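Long-range contacts in halorhodopsin (Halobacterium salinarum, PDB 2JAF), which acts as a light-driven chloride pump of the archaeal cell membrane, using a bound retinal as its chromophore: residues R108-W112 / Y234-D238; A40-I44 / P70-I74; R161-Y165 / P211-A215. The protein carries 2 engineered substitutions. All blocks are in the same frame, centred on the assembly; numbering follows the deposited sequence.

Contact 1. Residues R108-W112 / Y234-D238. With RET (retinal), chain G; PLM (palmitic acid), chain D.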
loop_
_atom_site.group_PDB
_atom_site.type_symbol
_atom_site.label_atom_id
_atom_site.label_comp_id
_atom_site.label_asym_id
_atom_site.label_seq_id
_atom_site.Cartn_x
_atom_site.Cartn_y
_atom_site.Cartn_z
ATOM N N ARG A 108 5.639 -13.735 -7.046
ATOM C CA ARG A 108 6.950 -13.220 -6.657
ATOM C C ARG A 108 6.931 -11.703 -6.778
ATOM O O ARG A 108 7.296 -10.983 -5.847
ATOM C CB ARG A 108 8.056 -13.771 -7.561
ATOM C CG ARG A 108 8.444 -15.221 -7.342
ATOM C CD ARG A 108 9.643 -15.576 -8.230
ATOM N NE ARG A 108 10.044 -16.977 -8.155
ATOM C CZ ARG A 108 10.836 -17.495 -7.216
ATOM N NH1 ARG A 108 11.329 -16.730 -6.244
ATOM N NH2 ARG A 108 11.153 -18.778 -7.267
ATOM N N TYR A 109 6.485 -11.222 -7.934
ATOM C CA TYR A 109 6.446 -9.795 -8.211
ATOM C C TYR A 109 5.562 -9.063 -7.212
ATOM O O TYR A 109 5.910 -7.979 -6.733
ATOM C CB TYR A 109 5.977 -9.570 -9.661
ATOM C CG TYR A 109 6.561 -10.586 -10.632
ATOM C CD1 TYR A 109 7.877 -11.043 -10.489
ATOM C CD2 TYR A 109 5.796 -11.117 -11.671
ATOM C CE1 TYR A 109 8.410 -12.003 -11.351
ATOM C CE2 TYR A 109 6.320 -12.079 -12.537
ATOM C CZ TYR A 109 7.627 -12.518 -12.371
ATOM O OH TYR A 109 8.147 -13.475 -13.215
ATOM N N LEU A 110 4.430 -9.669 -6.867
ATOM C CA LEU A 110 3.511 -9.065 -5.914
ATOM C C LEU A 110 4.082 -8.942 -4.497
ATOM O O LEU A 110 3.997 -7.885 -3.868
ATOM C CB LEU A 110 2.213 -9.877 -5.846
ATOM C CG LEU A 110 1.192 -9.330 -4.844
ATOM C CD1 LEU A 110 0.662 -7.988 -5.349
ATOM C CD2 LEU A 110 0.051 -10.324 -4.661
ATOM N N THR A 111 4.660 -10.024 -3.981
ATOM C CA THR A 111 5.201 -9.978 -2.630
ATOM C C THR A 111 6.448 -9.102 -2.517
ATOM O O THR A 111 6.746 -8.582 -1.441
ATOM C CB THR A 111 5.509 -11.390 -2.097
ATOM O OG1 THR A 111 6.599 -11.959 -2.827
ATOM C CG2 THR A 111 4.283 -12.282 -2.249
ATOM N N TRP A 112 7.174 -8.927 -3.618
ATOM C CA TRP A 112 8.367 -8.076 -3.582
ATOM C C TRP A 112 7.933 -6.673 -3.149
ATOM O O TRP A 112 8.714 -5.923 -2.559
ATOM C CB TRP A 112 9.040 -7.967 -4.961
ATOM C CG TRP A 112 9.731 -9.216 -5.447
ATOM C CD1 TRP A 112 10.131 -10.280 -4.695
ATOM C CD2 TRP A 112 10.123 -9.508 -6.797
ATOM N NE1 TRP A 112 10.746 -11.223 -5.491
ATOM C CE2 TRP A 112 10.752 -10.772 -6.786
ATOM C CE3 TRP A 112 10.002 -8.822 -8.015
ATOM C CZ2 TRP A 112 11.257 -11.370 -7.947
ATOM C CZ3 TRP A 112 10.505 -9.417 -9.173
ATOM C CH2 TRP A 112 11.124 -10.682 -9.127
ATOM N N TYR A 234 15.740 -17.080 -9.414
ATOM C CA TYR A 234 15.136 -16.140 -8.468
ATOM C C TYR A 234 15.325 -16.638 -7.027
ATOM O O TYR A 234 15.618 -15.854 -6.118
ATOM C CB TYR A 234 13.632 -15.993 -8.739
ATOM C CG TYR A 234 13.245 -15.205 -9.980
ATOM C CD1 TYR A 234 13.715 -13.911 -10.189
ATOM C CD2 TYR A 234 12.330 -15.727 -10.901
ATOM C CE1 TYR A 234 13.280 -13.148 -11.277
ATOM C CE2 TYR A 234 11.888 -14.972 -11.990
ATOM C CZ TYR A 234 12.361 -13.689 -12.171
ATOM O OH TYR A 234 11.904 -12.926 -13.226
ATOM N N SER A 235 15.145 -17.939 -6.820
ATOM C CA SER A 235 15.293 -18.524 -5.492
ATOM C C SER A 235 16.703 -18.339 -4.959
ATOM O O SER A 235 16.884 -18.014 -3.790
ATOM C CB SER A 235 14.929 -20.011 -5.511
ATOM O OG SER A 235 13.533 -20.168 -5.720
ATOM N N VAL A 236 17.703 -18.545 -5.809
ATOM C CA VAL A 236 19.085 -18.356 -5.371
ATOM C C VAL A 236 19.325 -16.880 -5.050
ATOM O O VAL A 236 20.010 -16.548 -4.085
ATOM C CB VAL A 236 20.093 -18.802 -6.448
ATOM C CG1 VAL A 236 21.505 -18.378 -6.051
ATOM C CG2 VAL A 236 20.027 -20.314 -6.617
ATOM N N LEU A 237 18.771 -15.988 -5.864
ATOM C CA LEU A 237 18.945 -14.561 -5.603
ATOM C C LEU A 237 18.327 -14.213 -4.252
ATOM O O LEU A 237 18.909 -13.459 -3.466
ATOM C CB LEU A 237 18.301 -13.725 -6.713
ATOM C CG LEU A 237 19.094 -13.694 -8.024
ATOM C CD1 LEU A 237 18.284 -12.980 -9.089
ATOM C CD2 LEU A 237 20.441 -12.963 -7.794
ATOM N N ASP A 238 17.146 -14.767 -3.980
ATOM C CA ASP A 238 16.462 -14.521 -2.710
ATOM C C ASP A 238 17.311 -14.973 -1.520
ATOM O O ASP A 238 17.337 -14.306 -0.482
ATOM C CB ASP A 238 15.124 -15.266 -2.662
ATOM C CG ASP A 238 13.987 -14.503 -3.325
ATOM O OD1 ASP A 238 14.200 -13.382 -3.834
ATOM O OD2 ASP A 238 12.858 -15.039 -3.326
HETATM C C1 RET G . 11.751 -6.789 -12.428
HETATM C C2 RET G . 11.332 -6.645 -13.968
HETATM C C3 RET G . 11.221 -5.203 -14.521
HETATM C C4 RET G . 12.615 -4.436 -14.378
HETATM C C5 RET G . 13.264 -4.501 -12.937
HETATM C C6 RET G . 12.871 -5.642 -11.961
HETATM C C7 RET G . 13.439 -5.592 -10.571
HETATM C C8 RET G . 13.213 -6.341 -9.458
HETATM C C9 RET G . 14.020 -6.310 -8.268
HETATM C C10 RET G . 13.586 -7.291 -7.374
HETATM C C11 RET G . 14.172 -7.536 -6.150
HETATM C C12 RET G . 13.697 -8.588 -5.352
HETATM C C13 RET G . 14.200 -8.870 -4.016
HETATM C C14 RET G . 13.514 -9.954 -3.394
HETATM C C15 RET G . 13.625 -10.309 -2.071
HETATM C C16 RET G . 10.393 -6.625 -11.652
HETATM C C17 RET G . 12.314 -8.295 -12.273
HETATM C C18 RET G . 14.273 -3.407 -12.624
HETATM C C19 RET G . 15.345 -5.368 -8.139
HETATM C C20 RET G . 15.372 -8.095 -3.386
HETATM C C1 PLM D . 1.298 -13.672 -0.604
HETATM O O1 PLM D . 0.486 -14.613 -0.624
HETATM O O2 PLM D . 2.454 -13.802 -0.142
HETATM C C2 PLM D . 0.836 -12.341 -1.171
HETATM C C3 PLM D . 1.079 -11.118 -0.292
HETATM C C4 PLM D . 0.573 -9.897 -1.046
HETATM C C5 PLM D . 0.789 -8.653 -0.211
HETATM C C6 PLM D . 1.576 -7.589 -0.937
HETATM C C7 PLM D . 1.439 -6.342 -0.089
HETATM C C8 PLM D . 2.177 -5.164 -0.681
HETATM C C9 PLM D . 2.018 -3.967 0.240
HETATM C CA PLM D . 2.717 -2.746 -0.326
HETATM C CB PLM D . 3.018 -1.573 0.597
HETATM C CC PLM D . 3.952 -1.826 1.769
HETATM C CD PLM D . 4.154 -0.518 2.512
HETATM C CE PLM D . 5.101 -0.702 3.698
HETATM C CF PLM D . 5.083 0.574 4.528
HETATM C CG PLM D . 6.019 0.449 5.720
HETATM O O HOH W 1 10.883 -14.137 -4.995
#

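Contact 2. Residues A40-I44 / P70-I74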
loop_
_atom_site.group_PDB
_atom_site.type_symbol
_atom_site.label_atom_id
_atom_site.label_comp_id
_atom_site.label_asym_id
_atom_site.label_seq_id
_atom_site.Cartn_x
_atom_site.Cartn_y
_atom_site.Cartn_z
ATOM N N ALA A 40 13.997 -19.985 4.604
ATOM C CA ALA A 40 13.394 -18.809 5.216
ATOM C C ALA A 40 12.973 -19.179 6.644
ATOM O O ALA A 40 13.051 -18.356 7.559
ATOM C CB ALA A 40 12.186 -18.348 4.401
ATOM N N GLY A 41 12.543 -20.424 6.825
ATOM C CA GLY A 41 12.140 -20.884 8.146
ATOM C C GLY A 41 13.336 -20.912 9.083
ATOM O O GLY A 41 13.249 -20.495 10.236
ATOM N N ILE A 42 14.462 -21.408 8.586
ATOM C CA ILE A 42 15.682 -21.468 9.383
ATOM C C ILE A 42 16.189 -20.062 9.708
ATOM O O ILE A 42 16.650 -19.798 10.823
ATOM C CB ILE A 42 16.778 -22.265 8.641
ATOM C CG1 ILE A 42 16.329 -23.720 8.485
ATOM C CG2 ILE A 42 18.104 -22.192 9.398
ATOM C CD1 ILE A 42 17.294 -24.578 7.708
ATOM N N ALA A 43 16.097 -19.150 8.742
ATOM C CA ALA A 43 16.554 -17.780 8.957
ATOM C C ALA A 43 15.782 -17.129 10.102
ATOM O O ALA A 43 16.373 -16.509 10.991
ATOM C CB ALA A 43 16.383 -16.957 7.677
ATOM N N ILE A 44 14.460 -17.266 10.071
ATOM C CA ILE A 44 13.609 -16.696 11.107
ATOM C C ILE A 44 14.067 -17.172 12.481
ATOM O O ILE A 44 14.265 -16.369 13.391
ATOM C CB ILE A 44 12.136 -17.103 10.906
ATOM C CG1 ILE A 44 11.597 -16.463 9.624
ATOM C CG2 ILE A 44 11.303 -16.671 12.112
ATOM C CD1 ILE A 44 10.207 -16.917 9.243
ATOM N N PRO A 70 12.396 -12.492 6.138
ATOM C CA PRO A 70 12.133 -13.897 5.819
ATOM C C PRO A 70 10.670 -14.281 6.057
ATOM O O PRO A 70 10.177 -15.250 5.480
ATOM C CB PRO A 70 13.106 -14.648 6.728
ATOM C CG PRO A 70 13.236 -13.735 7.913
ATOM C CD PRO A 70 13.344 -12.378 7.263
ATOM N N LEU A 71 9.977 -13.516 6.901
ATOM C CA LEU A 71 8.564 -13.780 7.172
ATOM C C LEU A 71 7.751 -13.521 5.901
ATOM O O LEU A 71 6.900 -14.329 5.526
ATOM C CB LEU A 71 8.058 -12.890 8.306
ATOM C CG LEU A 71 8.404 -13.365 9.719
ATOM C CD1 LEU A 71 8.032 -12.294 10.732
ATOM C CD2 LEU A 71 7.659 -14.665 10.004
ATOM N N VAL A 72 8.021 -12.397 5.243
ATOM C CA VAL A 72 7.321 -12.064 3.999
ATOM C C VAL A 72 7.726 -13.072 2.921
ATOM O O VAL A 72 6.906 -13.491 2.093
ATOM C CB VAL A 72 7.683 -10.637 3.512
ATOM C CG1 VAL A 72 6.962 -10.329 2.182
ATOM C CG2 VAL A 72 7.300 -9.617 4.577
ATOM N N SER A 73 8.996 -13.467 2.936
ATOM C CA SER A 73 9.502 -14.428 1.962
ATOM C C SER A 73 8.761 -15.765 2.042
ATOM O O SER A 73 8.343 -16.305 1.021
ATOM C CB SER A 73 11.002 -14.659 2.178
ATOM O OG SER A 73 11.532 -15.528 1.193
ATOM N N ILE A 74 8.595 -16.302 3.250
ATOM C CA ILE A 74 7.895 -17.578 3.395
ATOM C C ILE A 74 6.487 -17.452 2.840
ATOM O O ILE A 74 5.988 -18.362 2.175
ATOM C CB ILE A 74 7.793 -18.034 4.867
ATOM C CG1 ILE A 74 9.187 -18.276 5.434
ATOM C CG2 ILE A 74 6.970 -19.317 4.949
ATOM C CD1 ILE A 74 9.187 -18.775 6.863
#

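Contact 3. Residues R161-Y165 / P211-A215. With BOG (octyl beta-D-glucopyranoside), chain F; RET (retinal), chain G.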
loop_
_atom_site.group_PDB
_atom_site.type_symbol
_atom_site.label_atom_id
_atom_site.label_comp_id
_atom_site.label_asym_id
_atom_site.label_seq_id
_atom_site.Cartn_x
_atom_site.Cartn_y
_atom_site.Cartn_z
ATOM N N ARG A 161 4.698 -4.999 -22.878
ATOM C CA ARG A 161 5.376 -5.803 -21.862
ATOM C C ARG A 161 6.747 -5.175 -21.599
ATOM O O ARG A 161 7.138 -4.964 -20.451
ATOM C CB ARG A 161 5.563 -7.251 -22.335
ATOM C CG ARG A 161 4.279 -8.063 -22.437
ATOM C CD ARG A 161 4.558 -9.486 -22.918
ATOM N NE ARG A 161 5.359 -10.280 -21.977
ATOM C CZ ARG A 161 4.870 -10.897 -20.903
ATOM N NH1 ARG A 161 3.576 -10.819 -20.620
ATOM N NH2 ARG A 161 5.672 -11.602 -20.110
ATOM N N TRP A 162 7.471 -4.863 -22.669
ATOM C CA TRP A 162 8.793 -4.273 -22.518
ATOM C C TRP A 162 8.780 -2.811 -22.094
ATOM O O TRP A 162 9.731 -2.338 -21.462
ATOM C CB TRP A 162 9.606 -4.461 -23.803
ATOM C CG TRP A 162 10.104 -5.874 -23.943
ATOM C CD1 TRP A 162 9.599 -6.846 -24.757
ATOM C CD2 TRP A 162 11.178 -6.483 -23.208
ATOM N NE1 TRP A 162 10.289 -8.023 -24.572
ATOM C CE2 TRP A 162 11.261 -7.830 -23.629
ATOM C CE3 TRP A 162 12.073 -6.021 -22.232
ATOM C CZ2 TRP A 162 12.209 -8.728 -23.107
ATOM C CZ3 TRP A 162 13.019 -6.914 -21.709
ATOM C CH2 TRP A 162 13.075 -8.254 -22.153
ATOM N N ALA A 163 7.720 -2.083 -22.432
ATOM C CA ALA A 163 7.641 -0.691 -22.012
ATOM C C ALA A 163 7.512 -0.665 -20.482
ATOM O O ALA A 163 8.094 0.191 -19.814
ATOM C CB ALA A 163 6.440 0.001 -22.669
ATOM N N PHE A 164 6.756 -1.610 -19.921
ATOM C CA PHE A 164 6.609 -1.671 -18.466
ATOM C C PHE A 164 7.953 -2.053 -17.836
ATOM O O PHE A 164 8.328 -1.540 -16.777
ATOM C CB PHE A 164 5.546 -2.699 -18.058
ATOM C CG PHE A 164 4.138 -2.153 -18.019
ATOM C CD1 PHE A 164 3.820 -1.061 -17.211
ATOM C CD2 PHE A 164 3.123 -2.751 -18.767
ATOM C CE1 PHE A 164 2.506 -0.571 -17.144
ATOM C CE2 PHE A 164 1.806 -2.271 -18.710
ATOM C CZ PHE A 164 1.499 -1.181 -17.897
ATOM N N TYR A 165 8.669 -2.961 -18.491
ATOM C CA TYR A 165 9.974 -3.398 -18.000
ATOM C C TYR A 165 10.888 -2.180 -17.927
ATOM O O TYR A 165 11.608 -1.997 -16.950
ATOM C CB TYR A 165 10.560 -4.465 -18.936
ATOM C CG TYR A 165 11.943 -4.975 -18.561
ATOM C CD1 TYR A 165 13.095 -4.261 -18.909
ATOM C CD2 TYR A 165 12.099 -6.186 -17.887
ATOM C CE1 TYR A 165 14.376 -4.754 -18.595
ATOM C CE2 TYR A 165 13.369 -6.684 -17.564
ATOM C CZ TYR A 165 14.498 -5.963 -17.922
ATOM O OH TYR A 165 15.742 -6.446 -17.587
ATOM N N PRO A 211 16.248 -8.285 -12.723
ATOM C CA PRO A 211 15.800 -7.942 -14.080
ATOM C C PRO A 211 16.529 -8.750 -15.160
ATOM O O PRO A 211 16.024 -8.909 -16.271
ATOM C CB PRO A 211 16.067 -6.437 -14.173
ATOM C CG PRO A 211 17.166 -6.194 -13.148
ATOM C CD PRO A 211 16.727 -7.089 -12.009
ATOM N N ILE A 212 17.712 -9.269 -14.834
ATOM C CA ILE A 212 18.454 -10.077 -15.799
ATOM C C ILE A 212 17.732 -11.409 -15.960
ATOM O O ILE A 212 17.544 -11.894 -17.075
ATOM C CB ILE A 212 19.906 -10.323 -15.326
ATOM C CG1 ILE A 212 20.674 -9.000 -15.363
ATOM C CG2 ILE A 212 20.587 -11.366 -16.207
ATOM C CD1 ILE A 212 22.114 -9.098 -14.886
ATOM N N VAL A 213 17.324 -12.001 -14.840
ATOM C CA VAL A 213 16.614 -13.271 -14.880
ATOM C C VAL A 213 15.309 -13.094 -15.653
ATOM O O VAL A 213 14.958 -13.933 -16.484
ATOM C CB VAL A 213 16.281 -13.785 -13.454
ATOM C CG1 VAL A 213 15.335 -14.977 -13.539
ATOM C CG2 VAL A 213 17.562 -14.208 -12.734
ATOM N N TRP A 214 14.595 -12.004 -15.383
ATOM C CA TRP A 214 13.321 -11.755 -16.067
ATOM C C TRP A 214 13.527 -11.673 -17.577
ATOM O O TRP A 214 12.795 -12.298 -18.354
ATOM C CB TRP A 214 12.690 -10.446 -15.589
ATOM C CG TRP A 214 11.213 -10.331 -15.918
ATOM C CD1 TRP A 214 10.172 -10.712 -15.127
ATOM C CD2 TRP A 214 10.629 -9.826 -17.132
ATOM N NE1 TRP A 214 8.974 -10.474 -15.766
ATOM C CE2 TRP A 214 9.228 -9.933 -16.998
ATOM C CE3 TRP A 214 11.156 -9.296 -18.318
ATOM C CZ2 TRP A 214 8.340 -9.526 -18.008
ATOM C CZ3 TRP A 214 10.268 -8.890 -19.328
ATOM C CH2 TRP A 214 8.881 -9.009 -19.160
ATOM N N ALA A 215 14.531 -10.900 -17.983
ATOM C CA ALA A 215 14.846 -10.714 -19.395
ATOM C C ALA A 215 15.357 -11.970 -20.094
ATOM O O ALA A 215 15.015 -12.222 -21.247
ATOM C CB ALA A 215 15.865 -9.587 -19.555
HETATM C C1 BOG F . 11.932 -9.620 -27.823
HETATM O O1 BOG F . 11.420 -8.315 -27.544
HETATM C C2 BOG F . 11.000 -10.713 -27.200
HETATM O O2 BOG F . 10.896 -10.516 -25.787
HETATM C C3 BOG F . 11.576 -12.126 -27.529
HETATM O O3 BOG F . 10.749 -13.144 -26.970
HETATM C C4 BOG F . 11.657 -12.284 -29.068
HETATM O O4 BOG F . 12.174 -13.571 -29.419
HETATM C C5 BOG F . 12.569 -11.162 -29.669
HETATM O O5 BOG F . 12.037 -9.847 -29.293
HETATM C C6 BOG F . 12.644 -11.284 -31.202
HETATM O O6 BOG F . 11.447 -10.826 -31.840
HETATM C "C1'" BOG F . 12.239 -7.279 -28.086
HETATM C "C2'" BOG F . 11.989 -5.992 -27.343
HETATM C "C3'" BOG F . 13.152 -5.732 -26.425
HETATM C "C4'" BOG F . 12.993 -4.449 -25.635
HETATM C "C5'" BOG F . 14.189 -4.230 -24.720
HETATM C "C6'" BOG F . 13.884 -3.164 -23.682
HETATM C "C7'" BOG F . 15.046 -2.925 -22.760
HETATM C "C8'" BOG F . 14.694 -1.860 -21.748
HETATM C C1 RET G . 11.751 -6.789 -12.428
HETATM C C2 RET G . 11.332 -6.645 -13.968
HETATM C C3 RET G . 11.221 -5.203 -14.521
HETATM C C4 RET G . 12.615 -4.436 -14.378
HETATM C C5 RET G . 13.264 -4.501 -12.937
HETATM C C6 RET G . 12.871 -5.642 -11.961
HETATM C C7 RET G . 13.439 -5.592 -10.571
HETATM C C8 RET G . 13.213 -6.341 -9.458
HETATM C C9 RET G . 14.020 -6.310 -8.268
HETATM C C10 RET G . 13.586 -7.291 -7.374
HETATM C C11 RET G . 14.172 -7.536 -6.150
HETATM C C12 RET G . 13.697 -8.588 -5.352
HETATM C C13 RET G . 14.200 -8.870 -4.016
HETATM C C14 RET G . 13.514 -9.954 -3.394
HETATM C C15 RET G . 13.625 -10.309 -2.071
HETATM C C16 RET G . 10.393 -6.625 -11.652
HETATM C C17 RET G . 12.314 -8.295 -12.273
HETATM C C18 RET G . 14.273 -3.407 -12.624
HETATM C C19 RET G . 15.345 -5.368 -8.139
HETATM C C20 RET G . 15.372 -8.095 -3.386
#

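Contact 1. Residues R108-W112 / Y234-D238
Arg108 spans the gap between helices 106-127 and 227-255, whose local axes stay 13.5 Å apart, and lays its guanidinium against Tyr234, Ser235 and Asp238. CG stands anti to the carbonyl carbon (chi1 -74°), which aims the chain at helix 227-255, and the extended run to NE carries the guanidinium there. NH2 donates to Ser235 OG at 3.2 Å, nearly in the guanidinium plane (N-H...O 158°). Also near that plane, NH1 makes a long salt bridge to Asp238 OD2, 3.7 Å away. A water bridges the pair: it accepts from Arg108 NH1 (2.9 Å) and from Trp112 NE1 (3.0 Å), and donates to Asp238 OD2 (2.7 Å). Further partners lie nearby: Gln105 takes the NE bond, Ser231 shares NH2, and Tyr77 bonds both NH1 and OD2. Tyr210 holds Asp238 OD1, Ser235 OG also pairs with Ser32 O, and Tyr109 OH bonds to Glu219. Tyr234 CB covers one guanidinium face. Trp112 turns its six-membered edge to the face of Tyr234 in an offset edge-to-face pair, planes 65° apart, while its own face lies against retinal C12. With Asp238 OD1 3.5 Å from retinal C14, the network is characteristic of the counterion region beside the chromophore in seven-helix microbial rhodopsins.

Contact 2. Residues A40-I44 / P70-I74
Helices 27-50 and 58-82, consecutive antiparallel members of the seven-helix rhodopsin bundle, meet here through Ala40, Ala43 and Ile44 on one side and Pro70, Leu71 and Ile74 on the other. The local axes come within 8.9 Å and their directions differ by 156°, and no hydrogen bond crosses between the two segments; apolar packing joins them. The closest backbone pair is Ala40 with Pro70, where the two alanines probably allow the close approach: Ala43 CB lies 4.1 Å from Pro70 CB, and Ala40 O, already accepting from Ile44 N one turn on, sits against the same proline carbon. Pro70 has no N-H to bond to the turn before, so helix 58-82 is kinked at this point, and the pyrrolidine ring faces Ala40, Ala43 and Ile44. Ile44 crosses it obliquely, CG1 3.6 Å from Pro70 CG. With CG1 anti to the carbonyl carbon (chi1 -67°) and CD1 extended beyond it, the same side chain reaches past the proline to Leu71, meeting its CD2 tightly at 3.5 Å and at about a right angle. Ile74 points its CD1 end toward that of Ile44, tip to tip, though the modelled separation is too short to be trusted; Ile74 CD1 also lies 3.7 Å from Gly41 N. On the bundle side, Ser73 OG bonds to Tyr243 OH of helix 227-255, and Ala40 rests on the same tyrosine. On the outward side, Leu71 packs on Phe171 of the second subunit, and Ile74 on Ile167 of that subunit. Such close antiparallel packing around a proline kink, with one flank turned to a neighbouring subunit, places this contact in the membrane-spanning helix bundle of a trimeric microbial rhodopsin.

Contact 3. Residues R161-Y165 / P211-A215
Trp162, Tyr165 and Trp214 form an aromatic cluster between helices 158-180 and 193-216 of the seven-helix bundle, at the ring end of the retinal pocket. Trp214 turns its six-membered edge to the face of Trp162, with centroids 5.5 Å apart and planes at 86°. Its CE3 lies 3.3 Å from Tyr165 CD2, the two rings meeting obliquely. Tyr165 is itself layered: Trp162 CZ3 sits over the centre of one face, retinal C4 nearer the rim of the other. Trp162 has the alkyl chain of an octyl glucoside over its far face, and its NE1 donates a hydrogen bond to the sugar's O2 (2.8 Å). Putting an alanine in place of Trp162 is likely to leave the Trp214 edge without its facing ring and that sugar hydroxyl without its indole donor. Farther out, Arg161 brings NH2 to 4.0 Å from Trp214 CZ2, while its guanidinium is held by the carbonyls of Ala152, Thr154 and Glu219. At the opposite end, CG anti to the backbone N (chi1 178°) sends the Tyr165 ring across to Pro211. There Tyr165 OH donates to Pro211 O at 2.8 Å from above the carbonyl plane, and Ala215 N reaches this oxygen from the other face.

How the contacts relate
Contacts 1 and 3 share the retinal: contact 3 packs against its ring end, contact 1 lines the polyene to C14 and C15, Trp112 also touching ring methyls C16 and C17, and their centres are 14 Å apart. They also touch directly, Tyr234 OH lying 3.4 Å from Trp214 CA and Tyr234 CZ packing on Val213 CG1, coupling consecutive helices 193-216 and 227-255. Contact 2 stands on the other side of contact 1, 12 Å away between centres, and meets it where Val72 CG1 packs on Thr111 O. Its Ser73 side chain is still about 6 Å from the retinal. Contacts 2 and 3 do not touch: their nearest atoms are about 15 Å apart, across the chain's centre.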